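Local coordinates for alginate lyase (Paenibacillus sp. FPU-7, PDB 6KFN), which probably cleaves the polysaccharide alginate by beta-elimination, breaking glycosidic bonds next to mannuronate residues, at residues 29-34 with 57-62; 61-66 with 86-91. All blocks are in the same frame, centred on the assembly; numbering follows the deposited sequence. Where two conformers were deposited one is given.

How the interactions relate
After strand 25-29 the chain turns at 29-34, runs through strands 34-36, 39-41 and 51-55, and returns at 57-62 to meet that turn: interaction 1 closes this loop of 22 residues at a corner, laying one coil of the beta-helix against the next. From the shared P61 and A62 the chain enters strand 63-65, passes through strands 73-77 and 82-85, and comes back at 86-91, where interaction 2 closes a second loop of 19 residues, one coil further on. The loops neither nest nor cross but follow one another. V33 O and V63 N, 3.0 Å apart, and L29 packed on L64 tie the corner to the strand pair.

Interaction 1: residues 29-34 with 57-62; sequences LAEGVT and GSVNPA
E31 faces A62 with their CA atoms 4.8 Å apart, and G32 faces N60 close by, yet no regular strand pairing joins the two backbones here. Residues A30 to V33 form a type II beta turn, and G32 has the positive phi at which a CB would press on the carbonyl O of E31. One backbone bond crosses the contact, from G32 N to N60 O at 2.9 Å; it is bent, with 138° at the hydrogen, and the donor is tilted out of the carbonyl plane. Further on, A62 CA brings a C-H to V33 O, 3.6 Å away. Such stacking of corner on corner is how a right-handed parallel beta-helix is built: strand 25-29 lies beside 51-55, strand 34-36 beside 63-65, and these segments are the bends between them on successive coils. E31 spans the gap with its side chain stretched beyond CG (chi2 -171°), laying the carboxylate across the 57-60 bend. OE2 receives N60 N nearly along its C-O axis at 2.8 Å (154° at the hydrogen), while V59 N lies 3.1 Å from the same OE2. The other oxygen, OE1, rests 3.3 Å from G57 CA, in the space a side chain at G57 would need. N60 turns its amide back toward the turn, setting ND2 3.5 Å from G32 CA. Deeper in, the methyl of A62 sits against L29, CB to CB at 3.6 Å, with F35 also packed on it, and S55 OG bonds to both G57 O and A62 N.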
loop_
_atom_site.group_PDB
_atom_site.type_symbol
_atom_site.label_atom_id
_atom_site.label_comp_id
_atom_site.label_asym_id
_atom_site.label_seq_id
_atom_site.Cartn_x
_atom_site.Cartn_y
_atom_site.Cartn_z
ATOM N N LEU A 29 -9.811 -6.451 -19.714
ATOM C CA LEU A 29 -10.209 -5.092 -20.020
ATOM C C LEU A 29 -9.386 -4.511 -21.172
ATOM O O LEU A 29 -8.156 -4.595 -21.201
ATOM C CB LEU A 29 -10.066 -4.223 -18.784
ATOM C CG LEU A 29 -10.857 -4.697 -17.563
ATOM C CD1 LEU A 29 -10.796 -3.668 -16.468
ATOM C CD2 LEU A 29 -12.290 -5.023 -17.949
ATOM N N ALA A 30 -10.090 -3.926 -22.139
ATOM C CA ALA A 30 -9.456 -3.444 -23.355
ATOM C C ALA A 30 -8.412 -2.366 -23.090
ATOM O O ALA A 30 -8.623 -1.449 -22.304
ATOM C CB ALA A 30 -10.530 -2.876 -24.286
ATOM N N GLU A 31 -7.271 -2.468 -23.775
ATOM C CA GLU A 31 -6.245 -1.433 -23.709
ATOM C C GLU A 31 -6.789 -0.099 -24.182
ATOM O O GLU A 31 -7.585 -0.021 -25.103
ATOM C CB GLU A 31 -5.034 -1.821 -24.540
ATOM C CG GLU A 31 -4.221 -2.950 -23.928
ATOM C CD GLU A 31 -2.927 -3.147 -24.667
ATOM O OE1 GLU A 31 -2.808 -4.130 -25.416
ATOM O OE2 GLU A 31 -2.024 -2.287 -24.543
ATOM N N GLY A 32 -6.324 0.971 -23.559
ATOM C CA GLY A 32 -6.671 2.303 -23.991
ATOM C C GLY A 32 -7.995 2.799 -23.480
ATOM O O GLY A 32 -8.322 3.964 -23.690
ATOM N N VAL A 33 -8.768 1.964 -22.797
ATOM C CA VAL A 33 -10.075 2.363 -22.341
ATOM C C VAL A 33 -9.984 2.785 -20.890
ATOM O O VAL A 33 -9.302 2.151 -20.082
ATOM C CB VAL A 33 -11.078 1.211 -22.532
ATOM C CG1 VAL A 33 -12.429 1.577 -21.953
ATOM C CG2 VAL A 33 -11.205 0.881 -24.009
ATOM N N THR A 34 -10.698 3.865 -20.563
ATOM C CA THR A 34 -10.948 4.288 -19.194
ATOM C C THR A 34 -12.354 3.847 -18.807
ATOM O O THR A 34 -13.342 4.242 -19.425
ATOM C CB THR A 34 -10.734 5.793 -19.016
ATOM O OG1 THR A 34 -9.352 6.106 -19.259
ATOM C CG2 THR A 34 -11.068 6.195 -17.608
ATOM N N GLY A 57 -3.491 -5.966 -22.379
ATOM C CA GLY A 57 -2.072 -5.866 -22.688
ATOM C C GLY A 57 -1.460 -4.717 -21.915
ATOM O O GLY A 57 -2.148 -3.978 -21.209
ATOM N N SER A 58 -0.142 -4.573 -22.045
ATOM C CA SER A 58 0.601 -3.603 -21.247
ATOM C C SER A 58 1.074 -2.392 -22.015
ATOM O O SER A 58 1.723 -1.530 -21.420
ATOM C CB SER A 58 1.803 -4.254 -20.578
ATOM O OG SER A 58 2.634 -4.838 -21.554
ATOM N N VAL A 59 0.811 -2.313 -23.315
ATOM C CA VAL A 59 1.255 -1.135 -24.050
ATOM C C VAL A 59 0.486 0.090 -23.582
ATOM O O VAL A 59 1.071 1.142 -23.326
ATOM C CB VAL A 59 1.144 -1.345 -25.569
ATOM C CG1 VAL A 59 1.422 -0.027 -26.303
ATOM C CG2 VAL A 59 2.114 -2.432 -26.013
ATOM N N ASN A 60 -0.825 -0.044 -23.400
ATOM C CA ASN A 60 -1.679 1.073 -23.012
ATOM C C ASN A 60 -2.671 0.489 -22.022
ATOM O O ASN A 60 -3.822 0.205 -22.385
ATOM C CB ASN A 60 -2.413 1.619 -24.235
ATOM C CG ASN A 60 -2.984 2.994 -24.021
ATOM O OD1 ASN A 60 -2.896 3.568 -22.948
ATOM N ND2 ASN A 60 -3.542 3.556 -25.078
ATOM N N PRO A 61 -2.257 0.260 -20.773
ATOM C CA PRO A 61 -3.123 -0.456 -19.816
ATOM C C PRO A 61 -4.504 0.158 -19.698
ATOM O O PRO A 61 -4.667 1.376 -19.704
ATOM C CB PRO A 61 -2.360 -0.347 -18.498
ATOM C CG PRO A 61 -0.918 -0.212 -18.937
ATOM C CD PRO A 61 -0.959 0.619 -20.184
ATOM N N ALA A 62 -5.506 -0.705 -19.490
ATOM C CA ALA A 62 -6.820 -0.247 -19.089
ATOM C C ALA A 62 -6.738 0.541 -17.784
ATOM O O ALA A 62 -5.918 0.246 -16.914
ATOM C CB ALA A 62 -7.749 -1.452 -18.932
#

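Interaction 2: residues 61-66 with 86-91; sequences PAVLSG and GLKMTG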
loop_
_atom_site.group_PDB
_atom_site.type_symbol
_atom_site.label_atom_id
_atom_site.label_comp_id
_atom_site.label_asym_id
_atom_site.label_seq_id
_atom_site.Cartn_x
_atom_site.Cartn_y
_atom_site.Cartn_z
ATOM N N PRO A 61 -2.257 0.260 -20.773
ATOM C CA PRO A 61 -3.123 -0.456 -19.816
ATOM C C PRO A 61 -4.504 0.158 -19.698
ATOM O O PRO A 61 -4.667 1.376 -19.704
ATOM C CB PRO A 61 -2.360 -0.347 -18.498
ATOM C CG PRO A 61 -0.918 -0.212 -18.937
ATOM C CD PRO A 61 -0.959 0.619 -20.184
ATOM N N ALA A 62 -5.506 -0.705 -19.490
ATOM C CA ALA A 62 -6.820 -0.247 -19.089
ATOM C C ALA A 62 -6.738 0.541 -17.784
ATOM O O ALA A 62 -5.918 0.246 -16.914
ATOM C CB ALA A 62 -7.749 -1.452 -18.932
ATOM N N VAL A 63 -7.640 1.505 -17.648
ATOM C CA VAL A 63 -7.705 2.405 -16.507
ATOM C C VAL A 63 -9.043 2.248 -15.805
ATOM O O VAL A 63 -10.093 2.336 -16.447
ATOM C CB VAL A 63 -7.559 3.873 -16.929
ATOM C CG1 VAL A 63 -7.626 4.801 -15.709
ATOM C CG2 VAL A 63 -6.258 4.114 -17.707
ATOM N N LEU A 64 -9.010 2.037 -14.482
ATOM C CA LEU A 64 -10.188 2.151 -13.650
ATOM C C LEU A 64 -10.168 3.526 -12.996
ATOM O O LEU A 64 -9.279 3.834 -12.214
ATOM C CB LEU A 64 -10.248 1.071 -12.562
ATOM C CG LEU A 64 -10.125 -0.370 -13.011
ATOM C CD1 LEU A 64 -10.367 -1.295 -11.835
ATOM C CD2 LEU A 64 -11.064 -0.680 -14.136
ATOM N N SER A 65 -11.140 4.377 -13.376
ATOM C CA SER A 65 -11.230 5.715 -12.819
ATOM C C SER A 65 -12.483 5.866 -11.973
ATOM O O SER A 65 -13.563 5.414 -12.390
ATOM C CB SER A 65 -11.283 6.749 -13.910
ATOM O OG SER A 65 -11.353 8.057 -13.339
ATOM N N GLY A 66 -12.380 6.526 -10.816
ATOM C CA GLY A 66 -13.581 6.995 -10.155
ATOM C C GLY A 66 -14.143 8.222 -10.844
ATOM O O GLY A 66 -13.660 8.689 -11.875
ATOM N N GLY A 86 -2.039 -5.559 -13.973
ATOM C CA GLY A 86 -1.749 -4.757 -15.141
ATOM C C GLY A 86 -2.632 -3.574 -15.371
ATOM O O GLY A 86 -2.664 -3.063 -16.473
ATOM N N LEU A 87 -3.317 -3.082 -14.381
ATOM C CA LEU A 87 -4.275 -2.000 -14.505
ATOM C C LEU A 87 -3.735 -0.704 -13.918
ATOM O O LEU A 87 -2.933 -0.704 -12.990
ATOM C CB LEU A 87 -5.552 -2.370 -13.748
ATOM C CG LEU A 87 -6.310 -3.572 -14.350
ATOM C CD1 LEU A 87 -7.372 -4.068 -13.393
ATOM C CD2 LEU A 87 -6.967 -3.182 -15.623
ATOM N N LYS A 88 -4.257 0.384 -14.439
ATOM C CA LYS A 88 -4.129 1.697 -13.817
ATOM C C LYS A 88 -5.380 1.983 -12.993
ATOM O O LYS A 88 -6.496 1.597 -13.391
ATOM C CB LYS A 88 -3.950 2.766 -14.900
ATOM C CG LYS A 88 -2.677 2.639 -15.693
ATOM C CD LYS A 88 -2.560 3.631 -16.854
ATOM C CE LYS A 88 -1.230 3.626 -17.502
ATOM N NZ LYS A 88 -1.226 4.639 -18.605
ATOM N N MET A 89 -5.207 2.668 -11.868
ATOM C CA MET A 89 -6.306 3.078 -11.009
ATOM C C MET A 89 -6.105 4.550 -10.654
ATOM O O MET A 89 -5.025 4.929 -10.199
ATOM C CB MET A 89 -6.393 2.269 -9.694
ATOM C CG MET A 89 -6.888 0.830 -9.788
ATOM S SD MET A 89 -5.621 -0.315 -10.279
ATOM C CE MET A 89 -6.583 -1.872 -10.164
ATOM N N THR A 90 -7.136 5.356 -10.841
ATOM C CA THR A 90 -7.018 6.780 -10.639
ATOM C C THR A 90 -8.345 7.407 -10.292
ATOM O O THR A 90 -9.402 6.789 -10.392
ATOM C CB THR A 90 -6.411 7.407 -11.912
ATOM O OG1 THR A 90 -5.989 8.747 -11.655
ATOM C CG2 THR A 90 -7.367 7.452 -13.090
ATOM N N GLY A 91 -8.281 8.699 -9.936
ATOM C CA GLY A 91 -9.480 9.505 -10.011
ATOM C C GLY A 91 -10.543 9.234 -8.963
ATOM O O GLY A 91 -11.750 9.355 -9.243
HETATM O O HOH W 1 -3.141 3.529 -20.462
#
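V63, L64 and S65 pair in parallel register with K88, M89 and T90, neighbouring strands on successive coils of the right-handed beta-helix, their axes 4.6 Å apart. Four backbone hydrogen bonds alternate in direction: K88 N to A62 O (174° at the hydrogen), L64 N to K88 O, T90 N to L64 O and G66 N to T90 O. Three of the acceptors also take a C-H: V63 CA points one at K88 O, M89 CA at L64 O and S65 CA at T90 O. Among side-chain polar groups, S65 OG donates to G66 O at 2.8 Å, in the carbonyl plane on a lone pair; an alanine here would probably leave that carbonyl without this partner, close to a second acceptor, G91 O. T90 OG1 instead bonds to Y112 O. Apolar contacts line both faces. L87 CD2 meets A62 CB on the side of L64 and M89. On the other, V63 spreads its methyls, CG1 3.7 Å from T90 CG2 and CG2 3.8 Å from K88 CD. K88, extended beyond CG (chi2 175°), runs its CE past P61 CD at 4.0 Å, and its NZ bonds at 2.9 Å to a water that donates to P61 O at 2.7 Å.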